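Local structure of glycerol dehydratase (Clostridium butyricum, 1R9D) at residues V165-G170 with A272-E277; A286-Y291 with D312-K317; V457-T460 with F465-N468; E479-F484 with M488-A493. The protein probably acts as a B12-independent lyase of the glycyl radical enzyme family that dehydrates glycerol to 3-hydroxypropionaldehyde. All coordinates share one frame; numbering follows the deposited sequence.

Contact 1 (V165-G170 with A272-E277)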
loop_
_atom_site.group_PDB
_atom_site.type_symbol
_atom_site.label_atom_id
_atom_site.label_comp_id
_atom_site.label_asym_id
_atom_site.label_seq_id
_atom_site.Cartn_x
_atom_site.Cartn_y
_atom_site.Cartn_z
ATOM N N VAL A 165 12.875 9.357 -18.388
ATOM C CA VAL A 165 13.111 10.492 -17.520
ATOM C C VAL A 165 14.520 11.046 -17.678
ATOM O O VAL A 165 15.447 10.323 -18.044
ATOM C CB VAL A 165 12.896 10.042 -16.046
ATOM C CG1 VAL A 165 13.853 8.896 -15.727
ATOM C CG2 VAL A 165 13.114 11.196 -15.077
ATOM N N SER A 166 14.661 12.344 -17.439
ATOM C CA SER A 166 15.961 12.994 -17.458
ATOM C C SER A 166 16.063 13.576 -16.051
ATOM O O SER A 166 15.365 14.538 -15.722
ATOM C CB SER A 166 16.019 14.114 -18.494
ATOM O OG SER A 166 17.308 14.711 -18.495
ATOM N N VAL A 167 16.904 12.971 -15.214
ATOM C CA VAL A 167 17.062 13.435 -13.842
ATOM C C VAL A 167 17.837 14.740 -13.763
ATOM O O VAL A 167 18.332 15.246 -14.770
ATOM C CB VAL A 167 17.767 12.374 -12.964
ATOM C CG1 VAL A 167 16.997 11.066 -13.021
ATOM C CG2 VAL A 167 19.208 12.177 -13.425
ATOM N N ASP A 168 17.937 15.285 -12.555
ATOM C CA ASP A 168 18.644 16.537 -12.339
ATOM C C ASP A 168 20.153 16.272 -12.281
ATOM O O ASP A 168 20.769 16.412 -11.222
ATOM C CB ASP A 168 18.184 17.170 -11.023
ATOM C CG ASP A 168 18.478 18.657 -10.950
ATOM O OD1 ASP A 168 19.373 19.139 -11.682
ATOM O OD2 ASP A 168 17.817 19.351 -10.143
ATOM N N TYR A 169 20.738 15.885 -13.415
ATOM C CA TYR A 169 22.173 15.600 -13.472
ATOM C C TYR A 169 22.988 16.783 -12.961
ATOM O O TYR A 169 23.963 16.606 -12.231
ATOM C CB TYR A 169 22.624 15.286 -14.909
ATOM C CG TYR A 169 22.080 14.004 -15.507
ATOM C CD1 TYR A 169 20.929 14.011 -16.297
ATOM C CD2 TYR A 169 22.736 12.785 -15.309
ATOM C CE1 TYR A 169 20.445 12.834 -16.881
ATOM C CE2 TYR A 169 22.263 11.603 -15.889
ATOM C CZ TYR A 169 21.118 11.637 -16.675
ATOM O OH TYR A 169 20.658 10.481 -17.264
ATOM N N GLY A 170 22.585 17.987 -13.355
ATOM C CA GLY A 170 23.292 19.188 -12.946
ATOM C C GLY A 170 23.405 19.362 -11.445
ATOM O O GLY A 170 24.437 19.805 -10.943
ATOM N N ALA A 272 24.718 5.374 -15.016
ATOM C CA ALA A 272 24.858 3.930 -14.882
ATOM C C ALA A 272 24.034 3.329 -13.745
ATOM O O ALA A 272 23.328 2.344 -13.942
ATOM C CB ALA A 272 26.340 3.563 -14.704
ATOM N N ILE A 273 24.116 3.921 -12.557
ATOM C CA ILE A 273 23.387 3.393 -11.413
ATOM C C ILE A 273 21.871 3.432 -11.614
ATOM O O ILE A 273 21.156 2.568 -11.115
ATOM C CB ILE A 273 23.801 4.128 -10.117
ATOM C CG1 ILE A 273 25.310 3.943 -9.895
ATOM C CG2 ILE A 273 23.030 3.569 -8.927
ATOM C CD1 ILE A 273 25.892 4.779 -8.783
ATOM N N ILE A 274 21.376 4.417 -12.357
ATOM C CA ILE A 274 19.941 4.477 -12.622
ATOM C C ILE A 274 19.544 3.186 -13.337
ATOM O O ILE A 274 18.510 2.581 -13.035
ATOM C CB ILE A 274 19.580 5.679 -13.527
ATOM C CG1 ILE A 274 19.723 6.984 -12.742
ATOM C CG2 ILE A 274 18.159 5.526 -14.053
ATOM C CD1 ILE A 274 19.472 8.236 -13.557
ATOM N N ASN A 275 20.396 2.768 -14.272
ATOM C CA ASN A 275 20.191 1.565 -15.072
ATOM C C ASN A 275 20.399 0.250 -14.316
ATOM O O ASN A 275 20.184 -0.833 -14.867
ATOM C CB ASN A 275 21.105 1.616 -16.304
ATOM C CG ASN A 275 20.571 2.541 -17.388
ATOM O OD1 ASN A 275 19.770 2.127 -18.221
ATOM N ND2 ASN A 275 21.001 3.798 -17.370
ATOM N N ILE A 276 20.835 0.345 -13.063
ATOM C CA ILE A 276 21.027 -0.840 -12.232
ATOM C C ILE A 276 19.787 -0.986 -11.344
ATOM O O ILE A 276 19.312 -2.087 -11.089
ATOM C CB ILE A 276 22.294 -0.718 -11.352
ATOM C CG1 ILE A 276 23.533 -0.641 -12.247
ATOM C CG2 ILE A 276 22.392 -1.915 -10.407
ATOM C CD1 ILE A 276 24.847 -0.517 -11.488
ATOM N N GLU A 277 19.249 0.142 -10.897
ATOM C CA GLU A 277 18.058 0.119 -10.058
ATOM C C GLU A 277 16.848 -0.384 -10.840
ATOM O O GLU A 277 16.045 -1.164 -10.328
ATOM C CB GLU A 277 17.766 1.519 -9.502
ATOM C CG GLU A 277 16.476 1.594 -8.694
ATOM C CD GLU A 277 16.251 2.962 -8.062
ATOM O OE1 GLU A 277 16.233 3.968 -8.804
ATOM O OE2 GLU A 277 16.089 3.027 -6.822
#
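The ring of Tyr169 has Val167 lying over one face and reaches Ile274 with its hydroxyl end. Val167 CG2 sits over the centre of this ring, 3.6 Å above its plane. Ser166 OG lies in the ring plane, at the edge. The ring of Phe267 also meets it, with the two planes at about 40°. The hydroxyl itself is hydrogen-bonded to His271 ND1, one turn back on the helix that carries Ile274. Tyr169 OH makes only a loose approach to Ile274 CD1, at 4.5 Å.

The main touch is purely apolar. Val167 and Ile274 point at each other, tip to tip. Ile274 CD1 faces both methyls of the valine, at 3.8 Å from Val167 CG1 and 4.0 Å from Val167 CG2. The isoleucine arm is extended (chi2 177°), which carries CD1 straight out from the helix to the valine. Leu522 of helix 520-524 touches both residues.

The first segment turns sharply here. Asp168 is the centre of an inverse gamma turn, with a weak bond of 2.8 Å from Tyr169 N to Val167 O. Asp168 is also the N-cap of helix 169-190, and its OD1 accepts from Lys171 N. The arrangement is that of a capped helix start packed against the last turns of helix 260-277, in the buried helical part of the pyruvate formate lyase-like fold.

Contact 2 (A286-Y291 with D312-K317); sequences ARFDQY and DCIWIK
Phe288 reaches from the first turn of its helix to Ile314 and Trp315 on the facing helix. All the touches across the contact are apolar. Phe288 CZ meets Ile314 CD1 at 4.0 Å, and this methyl lies at the edge of the phenyl ring, near its plane. The two side chains come from opposite directions. Phe288 CG is anti to the backbone N (chi1 -173°), which sends the ring out across the gap. The second touch is between aromatic groups: Phe288 CE2 stands 4.3 Å from Trp315 CZ3. That phenyl carbon lies at the edge of the indole, near its plane, so the two rings are not stacked face to face.

The start of the first helix also has polar partners outside the contact. Asp289 OD2 accepts from Gly345 N and is also bonded to Ser359 OG. Arg287, the N-cap residue and centre of an inverse gamma turn, forms a salt bridge to Asp427.

The contact joins helix 288-298 to the end of helix 304-317. Ile314 also packs on Cys264 and Phe267 of helix 260-277, and Trp315 on helix 357-369. Just before Phe288, the backbone of Ala286 is bonded to Asn341 and Ile343 of strand 341-344.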
loop_
_atom_site.group_PDB
_atom_site.type_symbol
_atom_site.label_atom_id
_atom_site.label_comp_id
_atom_site.label_asym_id
_atom_site.label_seq_id
_atom_site.Cartn_x
_atom_site.Cartn_y
_atom_site.Cartn_z
ATOM N N ALA A 286 19.424 14.414 -21.898
ATOM C CA ALA A 286 18.810 15.697 -22.238
ATOM C C ALA A 286 19.829 16.797 -22.553
ATOM O O ALA A 286 20.727 16.582 -23.365
ATOM C CB ALA A 286 17.867 16.143 -21.123
ATOM N N ARG A 287 19.705 17.958 -21.909
ATOM C CA ARG A 287 20.587 19.096 -22.200
ATOM C C ARG A 287 22.019 19.011 -21.674
ATOM O O ARG A 287 22.475 19.876 -20.921
ATOM C CB ARG A 287 19.940 20.398 -21.715
ATOM C CG ARG A 287 18.507 20.590 -22.195
ATOM C CD ARG A 287 18.057 22.034 -22.049
ATOM N NE ARG A 287 18.561 22.890 -23.126
ATOM C CZ ARG A 287 18.347 24.202 -23.197
ATOM N NH1 ARG A 287 17.648 24.809 -22.247
ATOM N NH2 ARG A 287 18.809 24.908 -24.227
ATOM N N PHE A 288 22.722 17.976 -22.114
ATOM C CA PHE A 288 24.106 17.706 -21.733
ATOM C C PHE A 288 25.002 18.936 -21.905
ATOM O O PHE A 288 25.824 19.244 -21.039
ATOM C CB PHE A 288 24.626 16.556 -22.602
ATOM C CG PHE A 288 25.989 16.048 -22.219
ATOM C CD1 PHE A 288 26.144 15.138 -21.175
ATOM C CD2 PHE A 288 27.113 16.425 -22.953
ATOM C CE1 PHE A 288 27.403 14.604 -20.873
ATOM C CE2 PHE A 288 28.372 15.898 -22.659
ATOM C CZ PHE A 288 28.516 14.985 -21.620
ATOM N N ASP A 289 24.840 19.642 -23.019
ATOM C CA ASP A 289 25.657 20.815 -23.285
ATOM C C ASP A 289 25.443 21.942 -22.280
ATOM O O ASP A 289 26.351 22.728 -22.019
ATOM C CB ASP A 289 25.420 21.317 -24.721
ATOM C CG ASP A 289 24.014 21.871 -24.941
ATOM O OD1 ASP A 289 23.068 21.431 -24.252
ATOM O OD2 ASP A 289 23.861 22.733 -25.831
ATOM N N GLN A 290 24.255 22.008 -21.694
ATOM C CA GLN A 290 23.968 23.058 -20.730
ATOM C C GLN A 290 24.549 22.809 -19.337
ATOM O O GLN A 290 25.078 23.735 -18.722
ATOM C CB GLN A 290 22.459 23.280 -20.640
ATOM C CG GLN A 290 21.839 23.681 -21.979
ATOM C CD GLN A 290 22.490 24.921 -22.573
ATOM O OE1 GLN A 290 22.573 25.959 -21.921
ATOM N NE2 GLN A 290 22.953 24.816 -23.819
ATOM N N TYR A 291 24.461 21.583 -18.830
ATOM C CA TYR A 291 25.013 21.328 -17.500
ATOM C C TYR A 291 26.481 20.903 -17.496
ATOM O O TYR A 291 27.133 20.939 -16.455
ATOM C CB TYR A 291 24.149 20.319 -16.712
ATOM C CG TYR A 291 23.877 18.977 -17.360
ATOM C CD1 TYR A 291 24.866 17.995 -17.440
ATOM C CD2 TYR A 291 22.609 18.671 -17.861
ATOM C CE1 TYR A 291 24.599 16.739 -17.999
ATOM C CE2 TYR A 291 22.332 17.423 -18.425
ATOM C CZ TYR A 291 23.328 16.464 -18.492
ATOM O OH TYR A 291 23.057 15.238 -19.058
ATOM N N ASP A 312 33.911 11.596 -26.236
ATOM C CA ASP A 312 33.834 10.427 -27.105
ATOM C C ASP A 312 33.710 9.156 -26.269
ATOM O O ASP A 312 32.980 8.234 -26.634
ATOM C CB ASP A 312 35.075 10.321 -28.005
ATOM C CG ASP A 312 35.173 11.453 -29.017
ATOM O OD1 ASP A 312 34.145 12.117 -29.286
ATOM O OD2 ASP A 312 36.284 11.671 -29.554
ATOM N N CYS A 313 34.425 9.101 -25.146
ATOM C CA CYS A 313 34.354 7.930 -24.279
ATOM C C CYS A 313 32.954 7.772 -23.698
ATOM O O CYS A 313 32.457 6.655 -23.570
ATOM C CB CYS A 313 35.378 8.029 -23.147
ATOM S SG CYS A 313 37.081 7.723 -23.693
ATOM N N ILE A 314 32.326 8.891 -23.344
ATOM C CA ILE A 314 30.973 8.849 -22.796
ATOM C C ILE A 314 30.032 8.324 -23.877
ATOM O O ILE A 314 29.144 7.516 -23.607
ATOM C CB ILE A 314 30.504 10.248 -22.333
ATOM C CG1 ILE A 314 31.221 10.633 -21.030
ATOM C CG2 ILE A 314 29.000 10.247 -22.121
ATOM C CD1 ILE A 314 30.918 12.036 -20.547
ATOM N N TRP A 315 30.233 8.783 -25.108
ATOM C CA TRP A 315 29.409 8.321 -26.219
ATOM C C TRP A 315 29.506 6.798 -26.300
ATOM O O TRP A 315 28.496 6.101 -26.409
ATOM C CB TRP A 315 29.885 8.938 -27.540
ATOM C CG TRP A 315 28.989 10.021 -28.102
ATOM C CD1 TRP A 315 28.472 10.076 -29.367
ATOM C CD2 TRP A 315 28.539 11.211 -27.434
ATOM N NE1 TRP A 315 27.732 11.225 -29.529
ATOM C CE2 TRP A 315 27.755 11.939 -28.360
ATOM C CE3 TRP A 315 28.721 11.733 -26.146
ATOM C CZ2 TRP A 315 27.153 13.162 -28.039
ATOM C CZ3 TRP A 315 28.121 12.954 -25.823
ATOM C CH2 TRP A 315 27.346 13.653 -26.771
ATOM N N ILE A 316 30.727 6.272 -26.229
ATOM C CA ILE A 316 30.905 4.830 -26.296
ATOM C C ILE A 316 30.234 4.104 -25.123
ATOM O O ILE A 316 29.609 3.060 -25.316
ATOM C CB ILE A 316 32.410 4.462 -26.365
ATOM C CG1 ILE A 316 32.999 4.996 -27.677
ATOM C CG2 ILE A 316 32.584 2.955 -26.273
ATOM C CD1 ILE A 316 34.490 4.769 -27.845
ATOM N N LYS A 317 30.354 4.653 -23.917
ATOM C CA LYS A 317 29.740 4.034 -22.740
ATOM C C LYS A 317 28.220 3.939 -22.902
ATOM O O LYS A 317 27.605 2.958 -22.493
ATOM C CB LYS A 317 30.065 4.829 -21.468
ATOM C CG LYS A 317 31.544 4.826 -21.070
ATOM C CD LYS A 317 32.082 3.412 -20.903
ATOM C CE LYS A 317 31.333 2.630 -19.842
ATOM N NZ LYS A 317 31.790 1.202 -19.772
#

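Contact 3 (V457-T460 with F465-N468); sequences VELT and FDKN
Glu458 is the first residue of 457-460 to meet the loop, and it does so with its carboxylate beside that of Asp466. Its CG is anti to the backbone N (chi1 -178°), and the extended chain beyond carries the acid group out to the loop. Glu458 OE1 lies 4.1 Å from Asp466 OD2, and the two carboxylate planes stand 86° apart. Arg455 NH1, one turn earlier on the helix, lies near both of these like charges. It makes a salt bridge to Asp466 OD2 and only a long, weak ion pair with Glu458 OE2. The arginine would be expected to offset part of the repulsion. Glu458 OE2 also accepts a hydrogen bond from Gly653 N.

The setting is a short helix, 453-461, whose chain turns at its end and comes back past the helix as an irregular loop. The two segments are only five residues apart in sequence, and this return brings 465-468 alongside the last turns.

Leu459 provides the apolar half. Its CD2 touches Asp466 CB at 3.8 Å and comes to 4.1 Å from the backbone atom Phe465 O. The leucine and aspartate side chains cross at about a right angle. Asp466 and Leu459 both touch Ile471, farther along the same loop. Leu459 also packs on Gln494 and Phe498 of helix 484-516.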
loop_
_atom_site.group_PDB
_atom_site.type_symbol
_atom_site.label_atom_id
_atom_site.label_comp_id
_atom_site.label_asym_id
_atom_site.label_seq_id
_atom_site.Cartn_x
_atom_site.Cartn_y
_atom_site.Cartn_z
ATOM N N VAL A 457 -10.272 1.851 -37.824
ATOM C CA VAL A 457 -10.966 2.020 -39.100
ATOM C C VAL A 457 -11.570 0.673 -39.498
ATOM O O VAL A 457 -12.713 0.604 -39.935
ATOM C CB VAL A 457 -10.009 2.492 -40.217
ATOM C CG1 VAL A 457 -10.726 2.454 -41.563
ATOM C CG2 VAL A 457 -9.524 3.909 -39.930
ATOM N N GLU A 458 -10.797 -0.396 -39.326
ATOM C CA GLU A 458 -11.256 -1.744 -39.660
ATOM C C GLU A 458 -12.483 -2.116 -38.828
ATOM O O GLU A 458 -13.449 -2.685 -39.341
ATOM C CB GLU A 458 -10.123 -2.754 -39.424
ATOM C CG GLU A 458 -10.471 -4.194 -39.775
ATOM C CD GLU A 458 -9.285 -5.147 -39.643
ATOM O OE1 GLU A 458 -9.441 -6.335 -39.999
ATOM O OE2 GLU A 458 -8.202 -4.715 -39.185
ATOM N N LEU A 459 -12.446 -1.787 -37.540
ATOM C CA LEU A 459 -13.561 -2.091 -36.652
ATOM C C LEU A 459 -14.777 -1.211 -36.918
ATOM O O LEU A 459 -15.898 -1.585 -36.577
ATOM C CB LEU A 459 -13.128 -1.961 -35.189
ATOM C CG LEU A 459 -12.177 -3.060 -34.707
ATOM C CD1 LEU A 459 -11.694 -2.729 -33.301
ATOM C CD2 LEU A 459 -12.889 -4.414 -34.728
ATOM N N THR A 460 -14.563 -0.039 -37.509
ATOM C CA THR A 460 -15.680 0.845 -37.830
ATOM C C THR A 460 -16.431 0.211 -38.998
ATOM O O THR A 460 -17.658 0.112 -38.990
ATOM C CB THR A 460 -15.196 2.251 -38.247
ATOM O OG1 THR A 460 -14.428 2.828 -37.180
ATOM C CG2 THR A 460 -16.384 3.155 -38.544
ATOM N N PHE A 465 -16.994 -5.931 -34.876
ATOM C CA PHE A 465 -16.928 -7.387 -34.985
ATOM C C PHE A 465 -15.579 -7.763 -35.589
ATOM O O PHE A 465 -15.171 -7.209 -36.610
ATOM C CB PHE A 465 -18.064 -7.901 -35.874
ATOM C CG PHE A 465 -18.373 -9.362 -35.687
ATOM C CD1 PHE A 465 -18.880 -9.828 -34.479
ATOM C CD2 PHE A 465 -18.174 -10.269 -36.724
ATOM C CE1 PHE A 465 -19.189 -11.176 -34.303
ATOM C CE2 PHE A 465 -18.479 -11.621 -36.561
ATOM C CZ PHE A 465 -18.988 -12.074 -35.346
ATOM N N ASP A 466 -14.890 -8.711 -34.963
ATOM C CA ASP A 466 -13.570 -9.118 -35.432
ATOM C C ASP A 466 -13.298 -10.576 -35.078
ATOM O O ASP A 466 -13.447 -10.978 -33.927
ATOM C CB ASP A 466 -12.512 -8.206 -34.789
ATOM C CG ASP A 466 -11.120 -8.418 -35.353
ATOM O OD1 ASP A 466 -10.274 -9.019 -34.655
ATOM O OD2 ASP A 466 -10.869 -7.977 -36.496
ATOM N N LYS A 467 -12.903 -11.364 -36.073
ATOM C CA LYS A 467 -12.614 -12.778 -35.861
ATOM C C LYS A 467 -13.804 -13.513 -35.253
ATOM O O LYS A 467 -13.658 -14.288 -34.306
ATOM C CB LYS A 467 -11.388 -12.933 -34.959
ATOM C CG LYS A 467 -10.100 -12.436 -35.589
ATOM C CD LYS A 467 -8.928 -12.642 -34.649
ATOM C CE LYS A 467 -7.617 -12.237 -35.299
ATOM N NZ LYS A 467 -6.468 -12.445 -34.370
ATOM N N ASN A 468 -14.984 -13.260 -35.808
ATOM C CA ASN A 468 -16.213 -13.893 -35.350
ATOM C C ASN A 468 -16.504 -13.650 -33.874
ATOM O O ASN A 468 -17.024 -14.525 -33.182
ATOM C CB ASN A 468 -16.158 -15.397 -35.635
ATOM C CG ASN A 468 -15.954 -15.702 -37.108
ATOM O OD1 ASN A 468 -16.776 -15.334 -37.952
ATOM N ND2 ASN A 468 -14.855 -16.375 -37.427
#

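Contact 4 (E479-F484 with M488-A493)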
loop_
_atom_site.group_PDB
_atom_site.type_symbol
_atom_site.label_atom_id
_atom_site.label_comp_id
_atom_site.label_asym_id
_atom_site.label_seq_id
_atom_site.Cartn_x
_atom_site.Cartn_y
_atom_site.Cartn_z
ATOM N N GLU A 479 -23.118 -1.097 -43.876
ATOM C CA GLU A 479 -23.994 -1.279 -45.036
ATOM C C GLU A 479 -25.201 -0.354 -45.027
ATOM O O GLU A 479 -25.746 -0.029 -46.081
ATOM C CB GLU A 479 -24.494 -2.728 -45.118
ATOM C CG GLU A 479 -23.398 -3.772 -45.229
ATOM C CD GLU A 479 -22.955 -4.308 -43.881
ATOM O OE1 GLU A 479 -22.666 -3.496 -42.972
ATOM O OE2 GLU A 479 -22.890 -5.548 -43.735
ATOM N N GLU A 480 -25.613 0.073 -43.840
ATOM C CA GLU A 480 -26.776 0.940 -43.701
ATOM C C GLU A 480 -26.468 2.431 -43.651
ATOM O O GLU A 480 -27.386 3.253 -43.599
ATOM C CB GLU A 480 -27.553 0.552 -42.442
ATOM C CG GLU A 480 -28.137 -0.847 -42.480
ATOM C CD GLU A 480 -28.615 -1.307 -41.119
ATOM O OE1 GLU A 480 -29.291 -0.515 -40.427
ATOM O OE2 GLU A 480 -28.318 -2.461 -40.743
ATOM N N MET A 481 -25.187 2.787 -43.664
ATOM C CA MET A 481 -24.802 4.193 -43.611
ATOM C C MET A 481 -25.061 4.924 -44.919
ATOM O O MET A 481 -24.758 4.417 -45.998
ATOM C CB MET A 481 -23.325 4.324 -43.244
ATOM C CG MET A 481 -23.008 3.881 -41.835
ATOM S SD MET A 481 -21.271 4.115 -41.439
ATOM C CE MET A 481 -21.248 3.487 -39.756
ATOM N N LYS A 482 -25.613 6.128 -44.813
ATOM C CA LYS A 482 -25.917 6.931 -45.990
ATOM C C LYS A 482 -25.064 8.191 -46.074
ATOM O O LYS A 482 -25.094 8.896 -47.082
ATOM C CB LYS A 482 -27.397 7.313 -45.989
ATOM C CG LYS A 482 -28.337 6.117 -46.000
ATOM C CD LYS A 482 -29.794 6.558 -45.923
ATOM C CE LYS A 482 -30.733 5.361 -45.847
ATOM N NZ LYS A 482 -32.152 5.786 -45.653
ATOM N N SER A 483 -24.298 8.473 -45.022
ATOM C CA SER A 483 -23.450 9.663 -45.007
ATOM C C SER A 483 -22.106 9.410 -44.334
ATOM O O SER A 483 -21.975 8.529 -43.485
ATOM C CB SER A 483 -24.153 10.804 -44.274
ATOM O OG SER A 483 -24.210 10.536 -42.883
ATOM N N PHE A 484 -21.115 10.208 -44.712
ATOM C CA PHE A 484 -19.782 10.087 -44.143
ATOM C C PHE A 484 -19.824 10.514 -42.676
ATOM O O PHE A 484 -19.007 10.074 -41.866
ATOM C CB PHE A 484 -18.801 10.962 -44.924
ATOM C CG PHE A 484 -17.380 10.838 -44.462
ATOM C CD1 PHE A 484 -16.719 9.618 -44.528
ATOM C CD2 PHE A 484 -16.703 11.942 -43.959
ATOM C CE1 PHE A 484 -15.399 9.496 -44.098
ATOM C CE2 PHE A 484 -15.380 11.832 -43.525
ATOM C CZ PHE A 484 -14.729 10.603 -43.597
ATOM N N MET A 488 -17.957 8.784 -39.431
ATOM C CA MET A 488 -17.092 9.426 -38.450
ATOM C C MET A 488 -17.621 9.262 -37.029
ATOM O O MET A 488 -16.842 9.234 -36.076
ATOM C CB MET A 488 -16.923 10.914 -38.772
ATOM C CG MET A 488 -16.061 11.191 -39.998
ATOM S SD MET A 488 -14.417 10.425 -39.904
ATOM C CE MET A 488 -13.613 11.476 -38.669
ATOM N N LYS A 489 -18.939 9.157 -36.884
ATOM C CA LYS A 489 -19.534 8.982 -35.562
ATOM C C LYS A 489 -19.228 7.589 -35.032
ATOM O O LYS A 489 -18.959 7.413 -33.841
ATOM C CB LYS A 489 -21.048 9.196 -35.613
ATOM C CG LYS A 489 -21.435 10.630 -35.882
ATOM C CD LYS A 489 -22.933 10.849 -35.777
ATOM C CE LYS A 489 -23.281 12.313 -36.010
ATOM N NZ LYS A 489 -24.753 12.546 -35.974
ATOM N N ALA A 490 -19.271 6.601 -35.921
ATOM C CA ALA A 490 -18.981 5.224 -35.544
ATOM C C ALA A 490 -17.490 5.100 -35.225
ATOM O O ALA A 490 -17.099 4.397 -34.295
ATOM C CB ALA A 490 -19.358 4.281 -36.678
ATOM N N TYR A 491 -16.669 5.782 -36.018
ATOM C CA TYR A 491 -15.219 5.794 -35.841
ATOM C C TYR A 491 -14.907 6.323 -34.441
ATOM O O TYR A 491 -14.104 5.741 -33.705
ATOM C CB TYR A 491 -14.594 6.698 -36.908
ATOM C CG TYR A 491 -13.114 6.997 -36.756
ATOM C CD1 TYR A 491 -12.151 6.015 -36.975
ATOM C CD2 TYR A 491 -12.681 8.283 -36.438
ATOM C CE1 TYR A 491 -10.785 6.312 -36.888
ATOM C CE2 TYR A 491 -11.326 8.591 -36.350
ATOM C CZ TYR A 491 -10.385 7.603 -36.576
ATOM O OH TYR A 491 -9.046 7.917 -36.502
ATOM N N LYS A 492 -15.552 7.426 -34.076
ATOM C CA LYS A 492 -15.348 8.026 -32.763
ATOM C C LYS A 492 -15.795 7.094 -31.634
ATOM O O LYS A 492 -15.163 7.048 -30.577
ATOM C CB LYS A 492 -16.094 9.361 -32.672
ATOM C CG LYS A 492 -15.968 10.077 -31.327
ATOM C CD LYS A 492 -16.455 11.515 -31.446
ATOM C CE LYS A 492 -16.507 12.227 -30.105
ATOM N NZ LYS A 492 -17.667 11.793 -29.275
ATOM N N ALA A 493 -16.872 6.346 -31.864
ATOM C CA ALA A 493 -17.388 5.419 -30.858
ATOM C C ALA A 493 -16.425 4.259 -30.613
ATOM O O ALA A 493 -16.257 3.810 -29.472
ATOM C CB ALA A 493 -18.751 4.887 -31.283
#
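Met488 curls back over the ring of Phe484, four residues earlier, and sets both a methylene and its sulfur against the aromatic group. This is a Met-aromatic contact in the first turns of helix 484-516. Met488 CG lies over one face of the Phe484 ring, 4.1 Å from its centroid and 27° off the ring normal, as a CH-pi contact. The sulfur is more oblique: Met488 SD is 4.5 Å from the same centroid and 41° off the normal. The methionine chain is bent at both chi2 and chi3, which keeps SD close to the ring rather than letting it run outward. SD comes nearest to Phe484 CZ, at 3.7 Å.

The backbone ties the same pair. Met488 N donates to Phe484 O at 2.9 Å with an N-H...O angle of 163°, a regular helical bond. Ser483 is the N-cap; its side chain caps a backbone N of the first turn, and its own N donates to Glu486 OE1. Leu612 of helix 607-624 packs on Phe484, and Leu560 of helix 553-569 on Met488.

A second touch comes from the loop before the helix. The chain of Met481 is extended beyond CG and runs toward the helix, beside Phe568. It ends in a methyl-to-methyl meeting, with Met481 CE 3.7 Å from Ala490 CB.

In the fold
The four contacts form two pairs on opposite sides of the chain's centre. Contacts 1 and 2 have centres 13 Å apart and touch: the ring atom Tyr169 CD1 lies 3.7 Å from Tyr291 OH. Phe267 of helix 260-277 joins them too, since it meets both Tyr169 and Ile314. Contacts 3 and 4 have centres 14 Å apart and also touch, with Thr460 CG2 3.7 Å from Ala490 CB. Between the pairs the nearest atoms are at least about 28 Å apart. The side chain of Tyr169 in contact 1 is about 13 Å from a bound glycerol. Contacts 3 and 4 lie farther out, 31 and 36 Å from the centre of the chain.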